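Local coordinates for acetyl-CoA acetyltransferase A (Ascaris suum, PDB 6BJA), which probably catalyses acetyl transfer between acetyl-CoA molecules as a thiolase, and is seen here in complex with coenzyme A, at residues A[16-21]-A[220-225]; A[23-28]-A[125-130]; A[55-60]-A[112-117]; A[301-306]-A[389-394]. One frame throughout, in Å; residues are numbered along the deposited sequence.

Contact 1: residues A[16-21]-A[220-225]; sequences AVRTPI and TEDEEY
Arg18 meets Asp222 end-on, presenting the outer edge of its guanidinium to the open end of the carboxylate. The two flat groups are nearly coplanar, 11° apart, so each oxygen receives one nitrogen: Arg18 NH1 lies 2.8 Å from Asp222 OD1, while NH2 reaches OD2. Both bonds use the syn lone pairs, and the first is essentially straight (179°). This is a bidentate, end-on salt bridge, which fixes rotation as well as distance. The chain of Arg18 leaves its backbone with CG between N and the carbonyl carbon (chi1 68°), then runs extended as far as NE, which carries a second salt bridge to Glu203.

Asp222 OD1 is gripped twice. Its anti lone pair takes the backbone N of Ile21 at 2.8 Å, so the arginine and the main chain reach one oxygen through its two different lone pairs, roughly at right angles to each other. On the other branch, OD2 is also bound by Trp195. Such a buried carboxylate, surrounded by donors, would be expected to stay ionised.

The backbones then complete the clasp. Glu223 N gives a hydrogen bond of 3.0 Å to Ile21 O, and a water joins that same oxygen to Glu224 N. Beside this polar line, the Pro20 ring lies against main chain, its CB 3.6 Å from Glu221 C. Glu224 turns away to Tyr188, a residue that binds coenzyme A. An arginine–aspartate pair thus ties the end of a central strand of the thiolase fold to a loop bordering the coenzyme A pocket.

Contact 2: residues A[23-28]-A[125-130]; sequences SFRSTL and MSNAPF
A type II beta turn from Ser23 to Ser26 puts Arg25 against the short 3-10 segment 125-127, with the CA atoms of Arg25 and Ser126 5.0 Å apart. Both pieces are loops that follow strands of the thiolase N-terminal domain, and the side chain of Phe24 lies about 5 Å from bound coenzyme A, nearest atoms.

Ser126 carries the centre of the contact. Its OG accepts a hydrogen bond from Arg25 N, 2.8 Å away, and is also hydrogen-bonded to Asp258 on strand 257-267, so a single hydroxyl links the turn to the sheet.

Phe24 has CG anti to its own N (chi1 -177°), which carries the ring across to the 3-10 segment. There its rim faces main chain: Phe24 CE1 is 3.5 Å from Met125 O, which lies near the ring plane. One face of that ring is occupied by the next residue, with Arg25 CG 3.6 Å above the plane over its centre. The arginine therefore sets its CG methylene on the phenyl face before the chain turns to Ser126. Arg134 of the second subunit also packs on Phe24, bringing that subunit to this corner.

Bends at chi2 and chi3 curl Arg25 back, so that NH1 meets Ser126 O at 2.8 Å, with the oxygen in the guanidinium plane. The same NH1 donates to a water, which in turn donates to Asn127 OD1 at 2.9 Å.

Contact 3: residues A[55-60]-A[112-117]; sequences IEETIV and GYRRIV
Segments 55-60 and 112-117 enter neighbouring parallel strands side by side, with the CA atoms of Glu57 and Val117 4.8 Å apart; Glu56 N donates to Ile116 O at 3.0 Å. Just ahead of the second strand, Gly112 closes the preceding helix in a Schellman motif.

Two successive glutamates then reach across in different ways. Glu56 extends its carboxylate to the backbone: its OE1 takes Arg115 N at 2.6 Å in a nearly straight bond, met on the syn side, and accepts a weak one from Ile116 N. One oxygen thus gathers two consecutive amides where the chain turns into the strand.

Glu57 instead binds a side chain. Its OE2 receives Arg114 NE at 2.7 Å through the anti lone pair, with the oxygen in the guanidinium plane. The two flat groups stand almost perpendicular (83°), unlike a coplanar bidentate pair. A bend at chi2 (-56°) brings Arg114 NE round to this oxygen. The guanidinium is sandwiched, with Glu56 O over the centre of one face and Tyr113 CE2 over the opposite one, nearer its rim. On the other side of the strand pair, Ile55 CD1 touches Ile116 CG2 at 3.7 Å.

Tyr113 binds Glu287 of the second subunit through its hydroxyl. Strand 57-61 lies between strands 87-92 and 116-124, all three parallel, while helix 97-110 packs on Ile59 and Arg114.

Contact 4: residues A[301-306]-A[389-394]; sequences LAVKQL and ASAILI
Leu306 and Ala302, one helical turn apart, point from helix 301-306 at strand 389-394, and Ala391 receives both. The CB of Ala391 lies 4.1 Å from Ala302 CB and 4.0 Å from Leu306 CD2, so the small methyl is met by one residue from each turn. Val303 adds a third approach at its flank, through CG2.

Further along the strand, Leu306 reaches on to Leu393. A chi1 of -176° swings the Leu306 isobutyl group away from the backbone N, out toward the strand, and both of its methyls come to Leu393 CB, CD2 at 3.9 Å and CD1 at 4.0 Å. CD2 also rests on the peptide between Ile392 and Leu393. The two leucines pass at a slant. At the opposite end, Ala302 CB sits 4.1 Å from Ala389 O, a contact with main chain. No hydrogen bond crosses between the segments; apolar packing does the work.

With alanines at the centre of the interface, the axes of the two short segments approach to 7.5 Å, and they run in broadly the same sense at 36°. The strand is itself fixed by backbone bonds to both neighbours, 280-289 and 377-384, which add Ala288, Ser284 and Val379 to the same floor. Helix 327-337 packs against Val303 from beyond. The side chain of Ala389 is about 4 Å from that of Cys383, nearest atoms; Cys383 is predicted to be an active-site proton acceptor. Helix on strand here forms one helix layer against one sheet layer of the five-layered alpha-beta-alpha-beta-alpha thiolase fold.

Along the chain, contact 3 is nested within the loop closed by contact 2, which is itself nested within that of contact 1; contact 4 follows in series. Contacts 1 and 3 involve strands of the N-terminal half of the thiolase fold and contact 4 a strand of the C-terminal half, their centres 23 to 26 Å apart; strand 11-23 pairs with strand 280-289, so the sheet runs on from one half to the other. Contacts 1 and 2, with centres 15 Å apart, touch directly: Glu223 probably bonds to Ser26 and Thr27, linking two loops near coenzyme A. Contacts 2 and 3, with centres 30 Å apart, both border the second subunit.

Contact 1: residues A[16-21]-A[220-225]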
loop_
_atom_site.group_PDB
_atom_site.type_symbol
_atom_site.label_atom_id
_atom_site.label_comp_id
_atom_site.label_asym_id
_atom_site.label_seq_id
_atom_site.Cartn_x
_atom_site.Cartn_y
_atom_site.Cartn_z
ATOM N N ALA A 16 35.921 20.219 -5.756
ATOM C CA ALA A 16 35.122 19.286 -6.566
ATOM C C ALA A 16 35.327 17.885 -5.990
ATOM O O ALA A 16 36.421 17.330 -6.070
ATOM C CB ALA A 16 35.539 19.344 -8.005
ATOM N N VAL A 17 34.302 17.377 -5.306
ATOM C CA VAL A 17 34.400 16.110 -4.600
ATOM C C VAL A 17 33.160 15.256 -4.839
ATOM O O VAL A 17 32.102 15.773 -5.232
ATOM C CB VAL A 17 34.591 16.295 -3.075
ATOM C CG1 VAL A 17 35.874 17.062 -2.783
ATOM C CG2 VAL A 17 33.417 16.998 -2.458
ATOM N N ARG A 18 33.302 13.949 -4.618
ATOM C CA ARG A 18 32.162 13.054 -4.749
ATOM C C ARG A 18 32.245 11.895 -3.769
ATOM O O ARG A 18 33.313 11.530 -3.344
ATOM C CB ARG A 18 32.093 12.517 -6.175
ATOM C CG ARG A 18 33.238 11.564 -6.547
ATOM C CD ARG A 18 33.029 11.015 -7.928
ATOM N NE ARG A 18 33.965 9.978 -8.372
ATOM C CZ ARG A 18 33.812 8.674 -8.180
ATOM N NH1 ARG A 18 32.819 8.201 -7.453
ATOM N NH2 ARG A 18 34.670 7.821 -8.736
ATOM N N THR A 19 31.110 11.318 -3.414
ATOM C CA THR A 19 31.101 10.045 -2.729
ATOM C C THR A 19 31.500 8.955 -3.703
ATOM O O THR A 19 31.391 9.122 -4.924
ATOM C CB THR A 19 29.716 9.706 -2.154
ATOM O OG1 THR A 19 28.808 9.480 -3.246
ATOM C CG2 THR A 19 29.193 10.791 -1.244
ATOM N N PRO A 20 31.954 7.809 -3.184
ATOM C CA PRO A 20 31.896 6.612 -4.006
ATOM C C PRO A 20 30.443 6.389 -4.392
ATOM O O PRO A 20 29.521 6.824 -3.677
ATOM C CB PRO A 20 32.385 5.499 -3.088
ATOM C CG PRO A 20 32.974 6.220 -1.885
ATOM C CD PRO A 20 32.187 7.481 -1.784
ATOM N N ILE A 21 30.241 5.700 -5.498
ATOM C CA ILE A 21 28.898 5.417 -5.989
ATOM C C ILE A 21 28.543 3.989 -5.595
ATOM O O ILE A 21 29.281 3.059 -5.919
ATOM C CB ILE A 21 28.811 5.610 -7.505
ATOM C CG1 ILE A 21 29.101 7.072 -7.876
ATOM C CG2 ILE A 21 27.460 5.179 -8.003
ATOM C CD1 ILE A 21 29.352 7.290 -9.348
ATOM N N THR A 220 34.567 3.296 0.590
ATOM C CA THR A 220 35.715 4.034 0.075
ATOM C C THR A 220 35.944 3.903 -1.431
ATOM O O THR A 220 36.777 4.616 -1.981
ATOM C CB THR A 220 37.007 3.577 0.778
ATOM O OG1 THR A 220 37.242 2.200 0.480
ATOM C CG2 THR A 220 36.879 3.787 2.275
ATOM N N GLU A 221 35.207 2.997 -2.080
ATOM C CA GLU A 221 35.385 2.682 -3.507
ATOM C C GLU A 221 34.032 2.499 -4.187
ATOM O O GLU A 221 33.111 1.978 -3.587
ATOM C CB GLU A 221 36.201 1.397 -3.711
ATOM C CG GLU A 221 37.577 1.409 -3.136
ATOM C CD GLU A 221 38.356 0.161 -3.535
ATOM O OE1 GLU A 221 37.748 -0.785 -4.095
ATOM O OE2 GLU A 221 39.579 0.146 -3.296
ATOM N N ASP A 222 33.930 2.925 -5.438
ATOM C CA ASP A 222 32.764 2.651 -6.248
ATOM C C ASP A 222 32.468 1.154 -6.259
ATOM O O ASP A 222 33.393 0.334 -6.280
ATOM C CB ASP A 222 32.974 3.140 -7.686
ATOM C CG ASP A 222 33.196 4.642 -7.779
ATOM O OD1 ASP A 222 32.522 5.422 -7.053
ATOM O OD2 ASP A 222 34.040 5.056 -8.591
ATOM N N GLU A 223 31.192 0.791 -6.255
ATOM C CA GLU A 223 30.793 -0.613 -6.197
ATOM C C GLU A 223 30.498 -1.262 -7.537
ATOM O O GLU A 223 30.755 -2.439 -7.714
ATOM C CB GLU A 223 29.555 -0.768 -5.298
ATOM C CG GLU A 223 29.802 -0.399 -3.866
ATOM C CD GLU A 223 28.701 -0.842 -2.901
ATOM O OE1 GLU A 223 27.518 -0.906 -3.310
ATOM O OE2 GLU A 223 29.027 -1.138 -1.721
ATOM N N GLU A 224 29.907 -0.525 -8.476
ATOM C CA GLU A 224 29.357 -1.177 -9.662
ATOM C C GLU A 224 30.412 -1.827 -10.529
ATOM O O GLU A 224 30.147 -2.869 -11.129
ATOM C CB GLU A 224 28.558 -0.181 -10.503
ATOM C CG GLU A 224 28.163 -0.708 -11.911
ATOM C CD GLU A 224 27.316 -1.992 -11.920
ATOM O OE1 GLU A 224 26.543 -2.226 -10.946
ATOM O OE2 GLU A 224 27.391 -2.753 -12.940
ATOM N N TYR A 225 31.595 -1.232 -10.629
ATOM C CA TYR A 225 32.556 -1.700 -11.633
ATOM C C TYR A 225 33.049 -3.105 -11.307
ATOM O O TYR A 225 33.546 -3.810 -12.199
ATOM C CB TYR A 225 33.729 -0.728 -11.758
ATOM C CG TYR A 225 34.792 -0.854 -10.683
ATOM C CD1 TYR A 225 34.693 -0.144 -9.500
ATOM C CD2 TYR A 225 35.898 -1.667 -10.869
ATOM C CE1 TYR A 225 35.651 -0.252 -8.513
ATOM C CE2 TYR A 225 36.861 -1.784 -9.887
ATOM C CZ TYR A 225 36.739 -1.076 -8.722
ATOM O OH TYR A 225 37.708 -1.185 -7.730
HETATM O O HOH W 1 29.637 2.281 -8.498
#

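Contact 2: residues A[23-28]-A[125-130]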
loop_
_atom_site.group_PDB
_atom_site.type_symbol
_atom_site.label_atom_id
_atom_site.label_comp_id
_atom_site.label_asym_id
_atom_site.label_seq_id
_atom_site.Cartn_x
_atom_site.Cartn_y
_atom_site.Cartn_z
ATOM N N SER A 23 25.921 0.552 -5.258
ATOM C CA SER A 23 24.881 -0.174 -5.965
ATOM C C SER A 23 23.509 -0.030 -5.304
ATOM O O SER A 23 23.365 0.381 -4.157
ATOM C CB SER A 23 25.242 -1.648 -6.062
ATOM O OG SER A 23 26.458 -1.778 -6.773
ATOM N N PHE A 24 22.483 -0.373 -6.063
ATOM C CA PHE A 24 21.117 -0.341 -5.567
ATOM C C PHE A 24 20.890 -1.278 -4.389
ATOM O O PHE A 24 21.240 -2.465 -4.461
ATOM C CB PHE A 24 20.221 -0.703 -6.740
ATOM C CG PHE A 24 18.752 -0.660 -6.465
ATOM C CD1 PHE A 24 18.128 0.505 -6.030
ATOM C CD2 PHE A 24 17.969 -1.767 -6.731
ATOM C CE1 PHE A 24 16.752 0.543 -5.828
ATOM C CE2 PHE A 24 16.592 -1.738 -6.539
ATOM C CZ PHE A 24 15.988 -0.583 -6.088
ATOM N N ARG A 25 20.301 -0.740 -3.316
ATOM C CA ARG A 25 20.001 -1.494 -2.102
ATOM C C ARG A 25 21.264 -2.138 -1.543
ATOM O O ARG A 25 21.247 -3.288 -1.111
ATOM C CB ARG A 25 18.942 -2.568 -2.364
ATOM C CG ARG A 25 17.636 -2.069 -2.991
ATOM C CD ARG A 25 16.876 -1.144 -2.073
ATOM N NE ARG A 25 16.573 -1.749 -0.780
ATOM C CZ ARG A 25 16.105 -1.092 0.277
ATOM N NH1 ARG A 25 15.839 0.212 0.212
ATOM N NH2 ARG A 25 15.897 -1.746 1.417
ATOM N N SER A 26 22.347 -1.374 -1.543
ATOM C CA SER A 26 23.643 -1.847 -1.064
ATOM C C SER A 26 24.119 -1.021 0.127
ATOM O O SER A 26 23.329 -0.646 0.995
ATOM C CB SER A 26 24.648 -1.801 -2.220
ATOM O OG SER A 26 25.859 -2.468 -1.882
ATOM N N THR A 27 25.417 -0.746 0.160
ATOM C CA THR A 27 26.078 -0.196 1.320
ATOM C C THR A 27 25.525 1.136 1.818
ATOM O O THR A 27 25.542 1.399 3.020
ATOM C CB THR A 27 27.567 -0.041 0.999
ATOM O OG1 THR A 27 28.080 -1.311 0.541
ATOM C CG2 THR A 27 28.355 0.433 2.214
ATOM N N LEU A 28 24.995 1.956 0.916
ATOM C CA LEU A 28 24.487 3.262 1.307
ATOM C C LEU A 28 22.975 3.286 1.527
ATOM O O LEU A 28 22.413 4.354 1.687
ATOM C CB LEU A 28 24.851 4.319 0.258
ATOM C CG LEU A 28 26.344 4.542 0.023
ATOM C CD1 LEU A 28 26.524 5.614 -1.028
ATOM C CD2 LEU A 28 27.064 4.921 1.317
ATOM N N MET A 125 18.680 6.278 -4.985
ATOM C CA MET A 125 17.679 5.527 -5.699
ATOM C C MET A 125 17.216 4.332 -4.865
ATOM O O MET A 125 16.082 3.866 -5.003
ATOM C CB MET A 125 18.218 5.132 -7.067
ATOM C CG MET A 125 18.590 6.357 -7.885
ATOM S SD MET A 125 19.248 6.088 -9.549
ATOM C CE MET A 125 17.756 5.710 -10.512
ATOM N N SER A 126 18.065 3.893 -3.934
ATOM C CA SER A 126 17.693 2.850 -2.989
ATOM C C SER A 126 16.464 3.185 -2.165
ATOM O O SER A 126 15.773 2.291 -1.697
ATOM C CB SER A 126 18.842 2.579 -2.029
ATOM O OG SER A 126 19.946 1.992 -2.706
ATOM N N ASN A 127 16.239 4.472 -1.923
ATOM C CA ASN A 127 15.152 4.892 -1.051
ATOM C C ASN A 127 13.963 5.511 -1.778
ATOM O O ASN A 127 13.044 6.037 -1.139
ATOM C CB ASN A 127 15.701 5.861 -0.021
ATOM C CG ASN A 127 16.483 5.141 1.033
ATOM O OD1 ASN A 127 15.911 4.380 1.809
ATOM N ND2 ASN A 127 17.793 5.341 1.052
ATOM N N ALA A 128 13.943 5.424 -3.101
ATOM C CA ALA A 128 12.775 5.854 -3.866
ATOM C C ALA A 128 11.598 4.939 -3.533
ATOM O O ALA A 128 11.726 3.711 -3.586
ATOM C CB ALA A 128 13.090 5.812 -5.335
ATOM N N PRO A 129 10.436 5.513 -3.193
ATOM C CA PRO A 129 9.331 4.679 -2.725
ATOM C C PRO A 129 8.399 4.206 -3.820
ATOM O O PRO A 129 8.654 4.443 -4.996
ATOM C CB PRO A 129 8.590 5.617 -1.782
ATOM C CG PRO A 129 8.705 6.955 -2.496
ATOM C CD PRO A 129 10.135 6.948 -3.040
ATOM N N PHE A 130 7.319 3.552 -3.396
ATOM C CA PHE A 130 6.203 3.240 -4.262
ATOM C C PHE A 130 5.059 4.165 -3.904
ATOM O O PHE A 130 4.989 4.640 -2.776
ATOM C CB PHE A 130 5.767 1.782 -4.123
ATOM C CG PHE A 130 6.855 0.802 -4.444
ATOM C CD1 PHE A 130 7.058 0.382 -5.740
ATOM C CD2 PHE A 130 7.663 0.319 -3.451
ATOM C CE1 PHE A 130 8.067 -0.508 -6.031
ATOM C CE2 PHE A 130 8.671 -0.572 -3.746
ATOM C CZ PHE A 130 8.857 -0.980 -5.037
HETATM O O HOH W 2 15.413 1.633 2.551
#

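Contact 3: residues A[55-60]-A[112-117]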
loop_
_atom_site.group_PDB
_atom_site.type_symbol
_atom_site.label_atom_id
_atom_site.label_comp_id
_atom_site.label_asym_id
_atom_site.label_seq_id
_atom_site.Cartn_x
_atom_site.Cartn_y
_atom_site.Cartn_z
ATOM N N ILE A 55 29.360 30.685 2.284
ATOM C CA ILE A 55 28.546 30.101 1.219
ATOM C C ILE A 55 27.202 30.816 1.151
ATOM O O ILE A 55 26.459 30.815 2.132
ATOM C CB ILE A 55 28.310 28.602 1.450
ATOM C CG1 ILE A 55 29.629 27.849 1.681
ATOM C CG2 ILE A 55 27.524 28.020 0.264
ATOM C CD1 ILE A 55 30.648 27.961 0.552
ATOM N N GLU A 56 26.890 31.411 -0.003
ATOM C CA GLU A 56 25.726 32.302 -0.134
ATOM C C GLU A 56 24.460 31.608 -0.634
ATOM O O GLU A 56 23.336 32.069 -0.376
ATOM C CB GLU A 56 26.058 33.472 -1.069
ATOM C CG GLU A 56 27.135 34.384 -0.484
ATOM C CD GLU A 56 27.778 35.338 -1.482
ATOM O OE1 GLU A 56 27.486 35.280 -2.681
ATOM O OE2 GLU A 56 28.604 36.169 -1.049
ATOM N N GLU A 57 24.653 30.526 -1.379
ATOM C CA GLU A 57 23.572 29.712 -1.936
ATOM C C GLU A 57 23.958 28.255 -1.995
ATOM O O GLU A 57 25.120 27.944 -2.239
ATOM C CB GLU A 57 23.213 30.093 -3.374
ATOM C CG GLU A 57 22.528 31.364 -3.563
ATOM C CD GLU A 57 21.847 31.449 -4.938
ATOM O OE1 GLU A 57 21.512 30.392 -5.552
ATOM O OE2 GLU A 57 21.649 32.587 -5.394
ATOM N N THR A 58 22.960 27.387 -1.840
ATOM C CA THR A 58 23.110 25.942 -1.989
ATOM C C THR A 58 22.133 25.468 -3.037
ATOM O O THR A 58 20.928 25.645 -2.858
ATOM C CB THR A 58 22.848 25.256 -0.677
ATOM O OG1 THR A 58 23.766 25.786 0.295
ATOM C CG2 THR A 58 23.039 23.747 -0.780
ATOM N N ILE A 59 22.644 24.914 -4.134
ATOM C CA ILE A 59 21.802 24.543 -5.274
ATOM C C ILE A 59 21.986 23.053 -5.497
ATOM O O ILE A 59 23.096 22.616 -5.769
ATOM C CB ILE A 59 22.180 25.297 -6.567
ATOM C CG1 ILE A 59 22.267 26.797 -6.320
ATOM C CG2 ILE A 59 21.185 24.966 -7.689
ATOM C CD1 ILE A 59 22.920 27.571 -7.415
ATOM N N VAL A 60 20.904 22.289 -5.399
ATOM C CA VAL A 60 20.988 20.833 -5.392
ATOM C C VAL A 60 20.147 20.168 -6.450
ATOM O O VAL A 60 18.927 20.333 -6.481
ATOM C CB VAL A 60 20.540 20.244 -4.046
ATOM C CG1 VAL A 60 20.743 18.722 -4.055
ATOM C CG2 VAL A 60 21.300 20.880 -2.892
ATOM N N GLY A 112 26.529 38.883 -11.062
ATOM C CA GLY A 112 26.977 39.709 -9.945
ATOM C C GLY A 112 26.116 39.613 -8.694
ATOM O O GLY A 112 26.334 40.339 -7.721
ATOM N N TYR A 113 25.130 38.723 -8.708
ATOM C CA TYR A 113 24.232 38.545 -7.574
ATOM C C TYR A 113 24.927 37.846 -6.422
ATOM O O TYR A 113 24.758 38.223 -5.258
ATOM C CB TYR A 113 23.015 37.747 -7.990
ATOM C CG TYR A 113 21.969 37.562 -6.932
ATOM C CD1 TYR A 113 21.489 38.645 -6.199
ATOM C CD2 TYR A 113 21.393 36.324 -6.708
ATOM C CE1 TYR A 113 20.509 38.480 -5.262
ATOM C CE2 TYR A 113 20.412 36.151 -5.775
ATOM C CZ TYR A 113 19.973 37.240 -5.045
ATOM O OH TYR A 113 18.992 37.075 -4.110
ATOM N N ARG A 114 25.701 36.820 -6.764
ATOM C CA ARG A 114 26.454 36.036 -5.773
ATOM C C ARG A 114 27.951 36.061 -6.027
ATOM O O ARG A 114 28.407 36.278 -7.156
ATOM C CB ARG A 114 26.010 34.572 -5.781
ATOM C CG ARG A 114 24.569 34.335 -5.512
ATOM C CD ARG A 114 24.115 34.930 -4.206
ATOM N NE ARG A 114 22.781 34.474 -3.851
ATOM C CZ ARG A 114 22.097 34.900 -2.801
ATOM N NH1 ARG A 114 22.638 35.794 -1.974
ATOM N NH2 ARG A 114 20.889 34.429 -2.550
ATOM N N ARG A 115 28.705 35.784 -4.962
ATOM C CA ARG A 115 30.156 35.659 -5.035
ATOM C C ARG A 115 30.610 34.221 -4.832
ATOM O O ARG A 115 31.620 33.814 -5.381
ATOM C CB ARG A 115 30.824 36.539 -3.980
ATOM C CG ARG A 115 30.836 38.030 -4.304
ATOM C CD ARG A 115 31.044 38.857 -3.028
ATOM N NE ARG A 115 32.381 38.745 -2.441
ATOM C CZ ARG A 115 33.414 39.521 -2.765
ATOM N NH1 ARG A 115 34.584 39.350 -2.178
ATOM N NH2 ARG A 115 33.286 40.462 -3.690
ATOM N N ILE A 116 29.886 33.487 -3.991
ATOM C CA ILE A 116 30.296 32.149 -3.555
ATOM C C ILE A 116 29.071 31.257 -3.428
ATOM O O ILE A 116 28.150 31.579 -2.703
ATOM C CB ILE A 116 31.017 32.179 -2.195
ATOM C CG1 ILE A 116 32.234 33.105 -2.252
ATOM C CG2 ILE A 116 31.442 30.766 -1.800
ATOM C CD1 ILE A 116 32.784 33.456 -0.876
ATOM N N VAL A 117 29.049 30.125 -4.130
ATOM C CA VAL A 117 27.937 29.205 -3.974
ATOM C C VAL A 117 28.429 27.770 -3.960
ATOM O O VAL A 117 29.553 27.489 -4.396
ATOM C CB VAL A 117 26.889 29.345 -5.098
ATOM C CG1 VAL A 117 26.410 30.805 -5.258
ATOM C CG2 VAL A 117 27.421 28.850 -6.373
#

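Contact 4: residues A[301-306]-A[389-394]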
loop_
_atom_site.group_PDB
_atom_site.type_symbol
_atom_site.label_atom_id
_atom_site.label_comp_id
_atom_site.label_asym_id
_atom_site.label_seq_id
_atom_site.Cartn_x
_atom_site.Cartn_y
_atom_site.Cartn_z
ATOM N N LEU A 301 24.975 18.048 -29.845
ATOM C CA LEU A 301 24.395 19.320 -30.267
ATOM C C LEU A 301 24.772 20.434 -29.296
ATOM O O LEU A 301 25.151 21.531 -29.706
ATOM C CB LEU A 301 22.873 19.201 -30.390
ATOM C CG LEU A 301 22.178 20.321 -31.147
ATOM C CD1 LEU A 301 22.668 20.390 -32.599
ATOM C CD2 LEU A 301 20.668 20.079 -31.096
ATOM N N ALA A 302 24.727 20.133 -28.004
ATOM C CA ALA A 302 25.114 21.121 -27.014
ATOM C C ALA A 302 26.589 21.475 -27.161
ATOM O O ALA A 302 26.971 22.637 -27.044
ATOM C CB ALA A 302 24.820 20.606 -25.619
ATOM N N VAL A 303 27.421 20.469 -27.415
ATOM C CA VAL A 303 28.859 20.696 -27.556
ATOM C C VAL A 303 29.175 21.525 -28.811
ATOM O O VAL A 303 30.037 22.396 -28.768
ATOM C CB VAL A 303 29.618 19.359 -27.594
ATOM C CG1 VAL A 303 31.068 19.547 -28.080
ATOM C CG2 VAL A 303 29.572 18.716 -26.232
ATOM N N LYS A 304 28.470 21.280 -29.911
ATOM C CA LYS A 304 28.701 22.073 -31.120
ATOM C C LYS A 304 28.470 23.558 -30.821
ATOM O O LYS A 304 29.274 24.406 -31.200
ATOM C CB LYS A 304 27.804 21.587 -32.264
ATOM C CG LYS A 304 28.281 20.276 -32.829
ATOM C CD LYS A 304 27.338 19.721 -33.887
ATOM C CE LYS A 304 27.767 18.335 -34.280
ATOM N NZ LYS A 304 29.192 18.344 -34.714
ATOM N N GLN A 305 27.412 23.850 -30.070
ATOM C CA GLN A 305 27.097 25.214 -29.656
ATOM C C GLN A 305 28.174 25.754 -28.726
ATOM O O GLN A 305 28.668 26.859 -28.899
ATOM C CB GLN A 305 25.734 25.252 -28.971
ATOM C CG GLN A 305 25.294 26.626 -28.491
ATOM C CD GLN A 305 25.288 27.663 -29.597
ATOM O OE1 GLN A 305 24.794 27.412 -30.700
ATOM N NE2 GLN A 305 25.847 28.833 -29.311
ATOM N N LEU A 306 28.556 24.937 -27.753
ATOM C CA LEU A 306 29.584 25.308 -26.786
ATOM C C LEU A 306 30.894 25.719 -27.462
ATOM O O LEU A 306 31.486 26.744 -27.137
ATOM C CB LEU A 306 29.828 24.133 -25.840
ATOM C CG LEU A 306 30.804 24.318 -24.679
ATOM C CD1 LEU A 306 30.244 25.280 -23.652
ATOM C CD2 LEU A 306 31.113 22.980 -24.029
ATOM N N ALA A 389 20.106 18.237 -23.351
ATOM C CA ALA A 389 21.461 18.015 -22.863
ATOM C C ALA A 389 22.112 19.322 -22.457
ATOM O O ALA A 389 21.752 20.407 -22.946
ATOM C CB ALA A 389 22.318 17.309 -23.918
ATOM N N SER A 390 23.062 19.197 -21.533
ATOM C CA SER A 390 23.845 20.301 -21.004
ATOM C C SER A 390 25.317 19.990 -21.195
ATOM O O SER A 390 25.711 18.822 -21.133
ATOM C CB SER A 390 23.546 20.517 -19.518
ATOM O OG SER A 390 22.153 20.649 -19.298
ATOM N N ALA A 391 26.108 21.017 -21.478
ATOM C CA ALA A 391 27.563 20.853 -21.592
ATOM C C ALA A 391 28.267 22.044 -20.962
ATOM O O ALA A 391 27.742 23.172 -20.959
ATOM C CB ALA A 391 27.976 20.690 -23.039
ATOM N N ILE A 392 29.453 21.792 -20.410
ATOM C CA ILE A 392 30.237 22.826 -19.756
ATOM C C ILE A 392 31.685 22.696 -20.222
ATOM O O ILE A 392 32.199 21.592 -20.407
ATOM C CB ILE A 392 30.109 22.749 -18.189
ATOM C CG1 ILE A 392 30.736 23.959 -17.505
ATOM C CG2 ILE A 392 30.688 21.477 -17.656
ATOM C CD1 ILE A 392 30.265 24.114 -16.042
ATOM N N LEU A 393 32.303 23.850 -20.455
ATOM C CA LEU A 393 33.708 23.951 -20.820
ATOM C C LEU A 393 34.516 24.461 -19.641
ATOM O O LEU A 393 34.198 25.519 -19.074
ATOM C CB LEU A 393 33.863 24.892 -22.019
ATOM C CG LEU A 393 35.293 25.229 -22.445
ATOM C CD1 LEU A 393 35.960 24.011 -23.065
ATOM C CD2 LEU A 393 35.261 26.411 -23.431
ATOM N N ILE A 394 35.547 23.708 -19.266
ATOM C CA ILE A 394 36.392 24.102 -18.153
ATOM C C ILE A 394 37.868 24.084 -18.489
ATOM O O ILE A 394 38.321 23.323 -19.348
ATOM C CB ILE A 394 36.136 23.233 -16.929
ATOM C CG1 ILE A 394 36.488 21.782 -17.163
ATOM C CG2 ILE A 394 34.663 23.357 -16.480
ATOM C CD1 ILE A 394 36.600 21.034 -15.850
#